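Local coordinates for putative immunoglobulin-blocking virulence protein (Mycoplasma mycoides subsp. capri, PDB 7ADK), which probably binds host immunoglobulins and blocks their action, and forms a complex with a second mycoplasmal protein, a lipoprotein, at residues D655-A660 with T694-E699; S687-G692 with K719-P724. One frame throughout, in Å; residues are numbered along the deposited sequence.

Contact 1 of 2, residues D655-A660 with T694-E699; sequences DELNEA and TLLSDE
L657 carries most of the apolar contact, reaching across to the carbonyl O of L695, a methyl of L696, and the backbone N and hydroxyl of S697. Its CG lies 3.5 Å from OG of S697, and its CB is almost as near to the same oxygen, so the hydroxyl is met by aliphatic carbon alongside the leucine branch point. Beyond that point both methyls lie against the carbonyl O of L695, CD2 at 3.6 Å, and CD1 also meets CD2 of L696 at 4.0 Å. With CG of L657 opposite its own carbonyl carbon (chi1 -67°), the torsion brings the branched end of the side chain up against residues 695-697. E656 adds only the base of its side chain, CB lying 4.3 Å from that same L696 methyl. L696 also packs on L704, linking this cluster to the body of helix 698-709.

Here the loop after strand 650-652 packs on the start of that helix, which follows strand 688-690 of the same small three-stranded parallel sheet. S697 is its N-cap, and its OG makes a weak hydrogen bond to N of G700; the oxygen sits between the backbone N and the carbonyl carbon (chi1 67°), which turns it to the opening helical turn. Facing it, residues 655-658 form a turn closed by a bond from N658 N to D655 O of 2.9 Å.

No hydrogen bond joins the two segments directly. Polar ties come instead from residues outside them: N703, one helical turn beyond E699, gives its ND2 to the carbonyl oxygens of both E656 and E659, and T694 O is bonded to S654 OG. E699 rests CB 4.1 Å from L657 O, then bends away at chi2, and its OE1 is bonded to ND2 of N661.

Contact 2 of 2, residues S687-G692 with K719-P724; sequences SIRISG and KQIQIP
R689 lies opposite I721 in a parallel pairing of strands 688-690 and 720-722, whose axes approach to 4.7 Å with 23° between their directions. Three backbone bonds join the segments, from I688 N to K719 O, from I721 N to I688 O and from I690 N to I721 O. The last is nearly straight, with an N-H...O angle of 170°, whereas the first two are more bent.

On the face bearing R689 and I721, the arginine stem does the packing. Its CG, anti to the backbone N (chi1 171°), lies 3.7 Å from I721 CG2 and 3.8 Å from I723 CG2, the stem crossing the I723 side chain at about a right angle. The arginine's charged end makes a cation-pi contact with Y649. S687 fits against the other branch of I721, its OG 3.4 Å from CG1, and makes a weak hydrogen bond to Q720 O. Further along, the CD1 methyl of I723 reaches CB of S691, whose OG is bonded to E651. K719 sends its NZ away from the strand pair to T685 O and to a salt bridge with D158 of the lipoprotein chain.

Strand 688-690 is the middle one of a three-stranded parallel sheet, bonded on its other edge to F650 and I652 of strand 650-652. Helix 698-709 lies in the connection to strand 720-722, making a beta-alpha-beta crossover, and covers the opposite face, where I688 meets L704, Y707 and F708, and Q720 meets F708.

Contacts 1 and 2 lie side by side far from the chain's centre, their own centres about 14 Å apart, and their segments alternate in sequence. Segment 687-692 runs almost straight into 694-699, so strand 688-690, central in the three-stranded sheet, leads to the helix start of contact 1; helix 698-709 then serves both, since L704 packs on L696 and on I688 alike. The two also touch directly, where E656 OE1 of contact 1 lies 4.0 Å from I690 CD1 of contact 2. Neither contact includes a known ligand site. The lipoprotein chain reaches contact 2, at K719, but does not touch the segments of contact 1.

Contact 1 of 2, residues D655-A660 with T694-E699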
ATOM      1  N   ASP A 655      17.606  26.699 -23.114  1.00 76.75           N
ATOM      2  CA  ASP A 655      18.618  25.654 -23.377  1.00 76.75           C
ATOM      3  C   ASP A 655      18.025  24.435 -24.110  1.00 76.75           C
ATOM      4  O   ASP A 655      18.732  23.494 -24.451  1.00 76.75           O
ATOM      5  CB  ASP A 655      19.317  25.188 -22.081  1.00 76.75           C
ATOM      6  CG  ASP A 655      18.500  24.214 -21.226  1.00 76.75           C
ATOM      7  OD1 ASP A 655      17.271  24.368 -21.194  1.00 76.75           O
ATOM      8  OD2 ASP A 655      19.073  23.302 -20.585  1.00 76.75           O
ATOM      9  N   GLU A 656      16.720  24.413 -24.359  1.00 76.78           N
ATOM     10  CA  GLU A 656      16.024  23.282 -24.967  1.00 76.78           C
ATOM     11  C   GLU A 656      16.488  22.988 -26.388  1.00 76.78           C
ATOM     12  O   GLU A 656      16.335  21.869 -26.845  1.00 76.78           O
ATOM     13  CB  GLU A 656      14.511  23.509 -24.929  1.00 76.78           C
ATOM     14  CG  GLU A 656      13.997  23.626 -23.495  1.00 76.78           C
ATOM     15  CD  GLU A 656      12.493  23.408 -23.399  1.00 76.78           C
ATOM     16  OE1 GLU A 656      11.729  24.345 -23.703  1.00 76.78           O
ATOM     17  OE2 GLU A 656      12.077  22.293 -23.027  1.00 76.78           O
ATOM     18  N   LEU A 657      17.117  23.948 -27.068  1.00 78.55           N
ATOM     19  CA  LEU A 657      17.797  23.750 -28.352  1.00 78.55           C
ATOM     20  C   LEU A 657      18.954  22.740 -28.244  1.00 78.55           C
ATOM     21  O   LEU A 657      19.318  22.091 -29.223  1.00 78.55           O
ATOM     22  CB  LEU A 657      18.366  25.094 -28.836  1.00 78.55           C
ATOM     23  CG  LEU A 657      17.340  26.169 -29.229  1.00 78.55           C
ATOM     24  CD1 LEU A 657      16.744  26.923 -28.048  1.00 78.55           C
ATOM     25  CD2 LEU A 657      18.032  27.206 -30.105  1.00 78.55           C
ATOM     26  N   ASN A 658      19.525  22.613 -27.046  1.00 75.99           N
ATOM     27  CA  ASN A 658      20.719  21.848 -26.720  1.00 75.99           C
ATOM     28  C   ASN A 658      20.582  21.014 -25.426  1.00 75.99           C
ATOM     29  O   ASN A 658      21.582  20.651 -24.812  1.00 75.99           O
ATOM     30  CB  ASN A 658      21.934  22.790 -26.737  1.00 75.99           C
ATOM     31  CG  ASN A 658      21.855  23.902 -25.714  1.00 75.99           C
ATOM     32  OD1 ASN A 658      21.352  24.984 -25.970  1.00 75.99           O
ATOM     33  ND2 ASN A 658      22.383  23.685 -24.547  1.00 75.99           N
ATOM     34  N   GLU A 659      19.367  20.642 -25.016  1.00 74.29           N
ATOM     35  CA  GLU A 659      19.211  19.418 -24.228  1.00 74.29           C
ATOM     36  C   GLU A 659      19.547  18.225 -25.142  1.00 74.29           C
ATOM     37  O   GLU A 659      19.034  18.134 -26.260  1.00 74.29           O
ATOM     38  CB  GLU A 659      17.804  19.267 -23.624  1.00 74.29           C
ATOM     39  CG  GLU A 659      17.660  17.825 -23.097  1.00 74.29           C
ATOM     40  CD  GLU A 659      16.411  17.497 -22.295  1.00 74.29           C
ATOM     41  OE1 GLU A 659      15.338  18.061 -22.573  1.00 74.29           O
ATOM     42  OE2 GLU A 659      16.510  16.615 -21.419  1.00 74.29           O
ATOM     43  N   ALA A 660      20.363  17.290 -24.660  1.00 72.11           N
ATOM     44  CA  ALA A 660      20.693  16.107 -25.419  1.00 72.11           C
ATOM     45  C   ALA A 660      19.433  15.220 -25.582  1.00 72.11           C
ATOM     46  O   ALA A 660      18.785  14.822 -24.612  1.00 72.11           O
ATOM     47  CB  ALA A 660      21.905  15.453 -24.780  1.00 72.11           C
ATOM     48  N   THR A 694      15.471  33.995 -26.367  1.00 87.28           N
ATOM     49  CA  THR A 694      15.972  33.233 -27.522  1.00 87.28           C
ATOM     50  C   THR A 694      14.923  32.278 -28.108  1.00 87.28           C
ATOM     51  O   THR A 694      14.347  31.450 -27.395  1.00 87.28           O
ATOM     52  CB  THR A 694      17.230  32.445 -27.123  1.00 87.28           C
ATOM     53  OG1 THR A 694      18.184  33.290 -26.523  1.00 87.28           O
ATOM     54  CG2 THR A 694      17.902  31.744 -28.289  1.00 87.28           C
ATOM     55  N   LEU A 695      14.725  32.325 -29.433  1.00 82.85           N
ATOM     56  CA  LEU A 695      13.784  31.468 -30.165  1.00 82.85           C
ATOM     57  C   LEU A 695      14.215  29.989 -30.166  1.00 82.85           C
ATOM     58  O   LEU A 695      15.402  29.682 -30.231  1.00 82.85           O
ATOM     59  CB  LEU A 695      13.611  31.949 -31.620  1.00 82.85           C
ATOM     60  CG  LEU A 695      13.053  33.375 -31.814  1.00 82.85           C
ATOM     61  CD1 LEU A 695      14.142  34.450 -31.800  1.00 82.85           C
ATOM     62  CD2 LEU A 695      12.336  33.474 -33.160  1.00 82.85           C
ATOM     63  N   LEU A 696      13.259  29.058 -30.151  1.00 79.82           N
ATOM     64  CA  LEU A 696      13.529  27.618 -30.290  1.00 79.82           C
ATOM     65  C   LEU A 696      13.921  27.234 -31.724  1.00 79.82           C
ATOM     66  O   LEU A 696      13.339  27.723 -32.690  1.00 79.82           O
ATOM     67  CB  LEU A 696      12.316  26.780 -29.858  1.00 79.82           C
ATOM     68  CG  LEU A 696      11.813  27.026 -28.434  1.00 79.82           C
ATOM     69  CD1 LEU A 696      10.565  26.182 -28.235  1.00 79.82           C
ATOM     70  CD2 LEU A 696      12.832  26.633 -27.377  1.00 79.82           C
ATOM     71  N   SER A 697      14.862  26.301 -31.842  1.00 83.95           N
ATOM     72  CA  SER A 697      15.195  25.600 -33.087  1.00 83.95           C
ATOM     73  C   SER A 697      14.323  24.352 -33.287  1.00 83.95           C
ATOM     74  O   SER A 697      13.492  24.021 -32.444  1.00 83.95           O
ATOM     75  CB  SER A 697      16.672  25.207 -33.060  1.00 83.95           C
ATOM     76  OG  SER A 697      16.918  24.235 -32.063  1.00 83.95           O
ATOM     77  N   ASP A 698      14.545  23.619 -34.379  1.00 88.26           N
ATOM     78  CA  ASP A 698      13.926  22.325 -34.678  1.00 88.26           C
ATOM     79  C   ASP A 698      14.110  21.297 -33.540  1.00 88.26           C
ATOM     80  O   ASP A 698      13.131  20.735 -33.060  1.00 88.26           O
ATOM     81  CB  ASP A 698      14.503  21.832 -36.008  1.00 88.26           C
ATOM     82  CG  ASP A 698      13.880  20.545 -36.552  1.00 88.26           C
ATOM     83  OD1 ASP A 698      12.712  20.244 -36.255  1.00 88.26           O
ATOM     84  OD2 ASP A 698      14.561  19.826 -37.289  1.00 88.26           O
ATOM     85  N   GLU A 699      15.320  21.093 -33.001  1.00 88.62           N
ATOM     86  CA  GLU A 699      15.503  20.232 -31.817  1.00 88.62           C
ATOM     87  C   GLU A 699      14.976  20.866 -30.526  1.00 88.62           C
ATOM     88  O   GLU A 699      14.569  20.150 -29.617  1.00 88.62           O
ATOM     89  CB  GLU A 699      16.959  19.788 -31.666  1.00 88.62           C
ATOM     90  CG  GLU A 699      17.400  18.824 -32.774  1.00 88.62           C
ATOM     91  CD  GLU A 699      16.467  17.619 -32.960  1.00 88.62           C
ATOM     92  OE1 GLU A 699      16.120  16.946 -31.965  1.00 88.62           O
ATOM     93  OE2 GLU A 699      16.095  17.312 -34.106  1.00 88.62           O
TER

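Contact 2 of 2, residues S687-G692 with K719-P724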
ATOM      1  N   SER A 687       2.204  25.048 -15.923  1.00 70.88           N
ATOM      2  CA  SER A 687       2.938  24.878 -17.166  1.00 70.88           C
ATOM      3  C   SER A 687       4.433  24.572 -17.036  1.00 70.88           C
ATOM      4  O   SER A 687       5.066  24.808 -16.013  1.00 70.88           O
ATOM      5  CB  SER A 687       2.812  26.191 -17.947  1.00 70.88           C
ATOM      6  OG  SER A 687       1.483  26.665 -17.938  1.00 70.88           O
ATOM      7  N   ILE A 688       5.041  24.193 -18.155  1.00 70.07           N
ATOM      8  CA  ILE A 688       6.463  24.461 -18.369  1.00 70.07           C
ATOM      9  C   ILE A 688       6.606  25.973 -18.584  1.00 70.07           C
ATOM     10  O   ILE A 688       6.081  26.509 -19.562  1.00 70.07           O
ATOM     11  CB  ILE A 688       6.993  23.679 -19.579  1.00 70.07           C
ATOM     12  CG1 ILE A 688       6.874  22.170 -19.310  1.00 70.07           C
ATOM     13  CG2 ILE A 688       8.438  24.088 -19.895  1.00 70.07           C
ATOM     14  CD1 ILE A 688       7.431  21.309 -20.433  1.00 70.07           C
ATOM     15  N   ARG A 689       7.301  26.672 -17.690  1.00 68.17           N
ATOM     16  CA  ARG A 689       7.621  28.092 -17.842  1.00 68.17           C
ATOM     17  C   ARG A 689       8.904  28.216 -18.646  1.00 68.17           C
ATOM     18  O   ARG A 689       9.967  27.829 -18.174  1.00 68.17           O
ATOM     19  CB  ARG A 689       7.707  28.749 -16.458  1.00 68.17           C
ATOM     20  CG  ARG A 689       8.246  30.193 -16.496  1.00 68.17           C
ATOM     21  CD  ARG A 689       8.354  30.863 -15.124  1.00 68.17           C
ATOM     22  NE  ARG A 689       7.051  31.086 -14.468  1.00 68.17           N
ATOM     23  CZ  ARG A 689       6.871  31.774 -13.355  1.00 68.17           C
ATOM     24  NH1 ARG A 689       7.835  32.406 -12.758  1.00 68.17           N
ATOM     25  NH2 ARG A 689       5.705  31.842 -12.802  1.00 68.17           N
ATOM     26  N   ILE A 690       8.807  28.786 -19.837  1.00 69.01           N
ATOM     27  CA  ILE A 690       9.944  29.039 -20.715  1.00 69.01           C
ATOM     28  C   ILE A 690      10.406  30.476 -20.463  1.00 69.01           C
ATOM     29  O   ILE A 690       9.647  31.424 -20.678  1.00 69.01           O
ATOM     30  CB  ILE A 690       9.554  28.781 -22.185  1.00 69.01           C
ATOM     31  CG1 ILE A 690       9.148  27.304 -22.380  1.00 69.01           C
ATOM     32  CG2 ILE A 690      10.712  29.168 -23.118  1.00 69.01           C
ATOM     33  CD1 ILE A 690       8.678  26.936 -23.783  1.00 69.01           C
ATOM     34  N   SER A 691      11.639  30.650 -19.990  1.00 73.13           N
ATOM     35  CA  SER A 691      12.258  31.957 -19.730  1.00 73.13           C
ATOM     36  C   SER A 691      13.338  32.313 -20.769  1.00 73.13           C
ATOM     37  O   SER A 691      13.832  31.455 -21.498  1.00 73.13           O
ATOM     38  CB  SER A 691      12.773  32.005 -18.286  1.00 73.13           C
ATOM     39  OG  SER A 691      13.830  31.105 -18.081  1.00 73.13           O
ATOM     40  N   GLY A 692      13.703  33.596 -20.855  1.00 81.63           N
ATOM     41  CA  GLY A 692      14.670  34.146 -21.818  1.00 81.63           C
ATOM     42  C   GLY A 692      14.110  34.467 -23.213  1.00 81.63           C
ATOM     43  O   GLY A 692      13.089  33.932 -23.631  1.00 81.63           O
ATOM     44  N   LYS A 719       0.114  22.463 -20.992  1.00 77.11           N
ATOM     45  CA  LYS A 719       0.211  23.908 -20.725  1.00 77.11           C
ATOM     46  C   LYS A 719       1.640  24.455 -20.787  1.00 77.11           C
ATOM     47  O   LYS A 719       2.566  23.949 -20.156  1.00 77.11           O
ATOM     48  CB  LYS A 719      -0.459  24.253 -19.387  1.00 77.11           C
ATOM     49  CG  LYS A 719      -1.975  24.051 -19.469  1.00 77.11           C
ATOM     50  CD  LYS A 719      -2.727  24.463 -18.202  1.00 77.11           C
ATOM     51  CE  LYS A 719      -2.284  23.647 -16.989  1.00 77.11           C
ATOM     52  NZ  LYS A 719      -3.195  23.821 -15.831  1.00 77.11           N
ATOM     53  N   GLN A 720       1.803  25.558 -21.501  1.00 79.61           N
ATOM     54  CA  GLN A 720       3.055  26.299 -21.648  1.00 79.61           C
ATOM     55  C   GLN A 720       2.920  27.692 -21.027  1.00 79.61           C
ATOM     56  O   GLN A 720       1.826  28.231 -20.915  1.00 79.61           O
ATOM     57  CB  GLN A 720       3.422  26.398 -23.130  1.00 79.61           C
ATOM     58  CG  GLN A 720       3.737  25.051 -23.795  1.00 79.61           C
ATOM     59  CD  GLN A 720       3.826  25.166 -25.316  1.00 79.61           C
ATOM     60  OE1 GLN A 720       4.332  26.129 -25.861  1.00 79.61           O
ATOM     61  NE2 GLN A 720       3.370  24.189 -26.066  1.00 79.61           N
ATOM     62  N   ILE A 721       4.016  28.293 -20.588  1.00 78.19           N
ATOM     63  CA  ILE A 721       4.071  29.692 -20.144  1.00 78.19           C
ATOM     64  C   ILE A 721       5.234  30.369 -20.867  1.00 78.19           C
ATOM     65  O   ILE A 721       6.343  29.850 -20.845  1.00 78.19           O
ATOM     66  CB  ILE A 721       4.182  29.787 -18.602  1.00 78.19           C
ATOM     67  CG1 ILE A 721       2.788  29.843 -17.956  1.00 78.19           C
ATOM     68  CG2 ILE A 721       5.021  30.992 -18.164  1.00 78.19           C
ATOM     69  CD1 ILE A 721       2.766  29.574 -16.445  1.00 78.19           C
ATOM     70  N   GLN A 722       5.012  31.558 -21.418  1.00 86.51           N
ATOM     71  CA  GLN A 722       6.089  32.430 -21.880  1.00 86.51           C
ATOM     72  C   GLN A 722       6.066  33.727 -21.070  1.00 86.51           C
ATOM     73  O   GLN A 722       5.086  34.467 -21.115  1.00 86.51           O
ATOM     74  CB  GLN A 722       5.938  32.643 -23.389  1.00 86.51           C
ATOM     75  CG  GLN A 722       7.055  33.502 -23.993  1.00 86.51           C
ATOM     76  CD  GLN A 722       7.244  33.323 -25.501  1.00 86.51           C
ATOM     77  OE1 GLN A 722       6.782  32.382 -26.123  1.00 86.51           O
ATOM     78  NE2 GLN A 722       7.990  34.192 -26.147  1.00 86.51           N
ATOM     79  N   ILE A 723       7.124  33.993 -20.292  1.00 88.63           N
ATOM     80  CA  ILE A 723       7.229  35.223 -19.484  1.00 88.63           C
ATOM     81  C   ILE A 723       7.340  36.454 -20.410  1.00 88.63           C
ATOM     82  O   ILE A 723       7.746  36.285 -21.559  1.00 88.63           O
ATOM     83  CB  ILE A 723       8.351  35.119 -18.422  1.00 88.63           C
ATOM     84  CG1 ILE A 723       9.763  35.322 -18.987  1.00 88.63           C
ATOM     85  CG2 ILE A 723       8.233  33.805 -17.636  1.00 88.63           C
ATOM     86  CD1 ILE A 723      10.861  35.371 -17.916  1.00 88.63           C
ATOM     87  N   PRO A 724       6.955  37.676 -19.994  1.00 92.09           N
ATOM     88  CA  PRO A 724       6.659  38.776 -20.924  1.00 92.09           C
ATOM     89  C   PRO A 724       7.900  39.438 -21.560  1.00 92.09           C
ATOM     90  O   PRO A 724       8.268  40.569 -21.258  1.00 92.09           O
ATOM     91  CB  PRO A 724       5.747  39.732 -20.144  1.00 92.09           C
ATOM     92  CG  PRO A 724       6.136  39.508 -18.694  1.00 92.09           C
ATOM     93  CD  PRO A 724       6.498  38.024 -18.655  1.00 92.09           C
TER